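Local coordinates for protein plant cysteine oxidase 2 (Arabidopsis thaliana, PDB 7CXZ) that uses iron and O2 to oxidise N-terminal cysteines, preparing proteins such as group VII ethylene response factors for degradation by the N-end rule pathway, at residues H124-D129 against A144-D149. Sequence-based numbering, arbitrary orientation.
Sequences HIKSYD and AKVKVD
S127 faces both K147 and V148 in a classic beta bulge, which shows how an antiparallel hairpin can absorb an extra residue and still keep S127 N and O bonded. The S127 O accepts K147 N at 2.8 Å, a nearly straight bond (170°) whose donor stands above the carbonyl plane, and a weak one from V148 N at 3.4 Å; S127 N is paid by V148 O. Beyond the bulge, D129 and K145 exchange two regular backbone bonds. K147, kinked at its second and fourth torsions, runs across the D129 side chain and sets NZ in a salt bridge, 2.6 Å from D129 OD2 on its anti side. That lysine also bridges to D165, while G167 N hydrogen-bonds the same OD2 and N168 N the other oxygen, OD1. H124, its ring swung opposite the backbone N (chi1 178°), directs NE2 in the ring plane to D149 OD1 at 2.9 Å, the carboxylate almost perpendicular to the ring. K126 lays CD against D149 CG at 3.6 Å and gives NZ to Y128 OH, which also bonds D201; an alanine here would probably cost D149 its methylene packing and Y128 OH its lysine donor. In the six-stranded antiparallel sheet of this cupin-type fold, the hairpin lies between strand 169-174, whose iron ligand H170 touches S127, and strand 222-228, where A223 and L225 pack on Y128.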
# COMPACT_ATOMS: atom_id res chain seq x y z
N HIS A 124 4.15 -10.59 5.18
CA HIS A 124 5.48 -10.03 5.29
C HIS A 124 5.48 -8.65 4.64
O HIS A 124 4.94 -8.48 3.54
CB HIS A 124 6.54 -10.90 4.63
CG HIS A 124 7.90 -10.30 4.70
ND1 HIS A 124 8.44 -9.56 3.66
CD2 HIS A 124 8.81 -10.26 5.70
CE1 HIS A 124 9.63 -9.11 4.03
NE2 HIS A 124 9.87 -9.52 5.26
N ILE A 125 6.11 -7.68 5.31
CA ILE A 125 6.25 -6.33 4.77
C ILE A 125 7.71 -5.96 4.76
O ILE A 125 8.40 -6.07 5.78
CB ILE A 125 5.46 -5.30 5.61
CG1 ILE A 125 3.97 -5.63 5.54
CG2 ILE A 125 5.70 -3.90 5.06
CD1 ILE A 125 3.15 -4.79 6.45
N LYS A 126 8.17 -5.45 3.62
CA LYS A 126 9.46 -4.79 3.48
C LYS A 126 9.21 -3.36 3.03
O LYS A 126 8.47 -3.15 2.07
CB LYS A 126 10.31 -5.52 2.46
CG LYS A 126 11.71 -4.94 2.29
CD LYS A 126 12.55 -5.39 3.46
CE LYS A 126 14.03 -5.30 3.19
NZ LYS A 126 14.41 -6.23 2.11
N SER A 127 9.82 -2.38 3.70
CA SER A 127 9.63 -1.01 3.25
C SER A 127 10.92 -0.23 3.38
O SER A 127 11.82 -0.58 4.15
CB SER A 127 8.52 -0.32 4.04
OG SER A 127 8.92 -0.08 5.39
N TYR A 128 10.96 0.89 2.64
CA TYR A 128 12.17 1.71 2.50
C TYR A 128 11.78 3.17 2.35
O TYR A 128 10.66 3.49 1.94
CB TYR A 128 12.97 1.35 1.24
CG TYR A 128 13.31 -0.10 1.00
CD1 TYR A 128 12.43 -0.92 0.32
CD2 TYR A 128 14.55 -0.62 1.39
CE1 TYR A 128 12.77 -2.25 0.04
CE2 TYR A 128 14.88 -1.95 1.10
CZ TYR A 128 13.99 -2.75 0.44
OH TYR A 128 14.31 -4.07 0.15
N ASP A 129 12.75 4.06 2.62
CA ASP A 129 12.66 5.46 2.19
C ASP A 129 13.95 5.87 1.49
O ASP A 129 15.04 5.37 1.82
CB ASP A 129 12.38 6.40 3.38
CG ASP A 129 10.93 6.36 3.80
OD1 ASP A 129 10.10 6.65 2.91
OD2 ASP A 129 10.65 6.00 4.96
N ALA A 144 18.40 3.66 -0.73
CA ALA A 144 17.27 3.69 0.19
C ALA A 144 17.65 3.09 1.54
O ALA A 144 18.54 2.24 1.64
CB ALA A 144 16.08 2.92 -0.37
N LYS A 145 16.98 3.56 2.58
CA LYS A 145 17.14 3.07 3.94
C LYS A 145 15.99 2.13 4.27
O LYS A 145 14.82 2.46 4.04
CB LYS A 145 17.17 4.24 4.93
CG LYS A 145 17.17 3.84 6.40
CD LYS A 145 18.50 3.25 6.86
CE LYS A 145 18.34 2.43 8.16
NZ LYS A 145 17.80 1.04 7.98
N VAL A 146 16.31 0.94 4.80
CA VAL A 146 15.28 -0.03 5.20
C VAL A 146 14.54 0.50 6.42
O VAL A 146 15.17 0.90 7.41
CB VAL A 146 15.89 -1.40 5.53
CG1 VAL A 146 14.80 -2.39 6.00
CG2 VAL A 146 16.65 -1.96 4.31
N LYS A 147 13.21 0.48 6.37
CA LYS A 147 12.40 0.86 7.52
C LYS A 147 11.72 -0.33 8.19
O LYS A 147 11.75 -0.44 9.42
CB LYS A 147 11.36 1.91 7.12
CG LYS A 147 11.96 3.19 6.57
CD LYS A 147 12.89 3.84 7.62
CE LYS A 147 13.44 5.14 7.06
NZ LYS A 147 12.34 6.17 6.97
N VAL A 148 11.11 -1.22 7.42
CA VAL A 148 10.42 -2.38 7.97
C VAL A 148 10.89 -3.61 7.21
O VAL A 148 11.07 -3.57 5.99
CB VAL A 148 8.88 -2.24 7.87
CG1 VAL A 148 8.16 -3.54 8.29
CG2 VAL A 148 8.40 -1.09 8.74
N ASP A 149 11.08 -4.72 7.94
CA ASP A 149 11.40 -6.00 7.33
C ASP A 149 10.95 -7.06 8.32
O ASP A 149 11.73 -7.53 9.15
CB ASP A 149 12.89 -6.10 7.01
CG ASP A 149 13.24 -7.41 6.35
OD1 ASP A 149 12.32 -8.19 6.04
OD2 ASP A 149 14.45 -7.66 6.14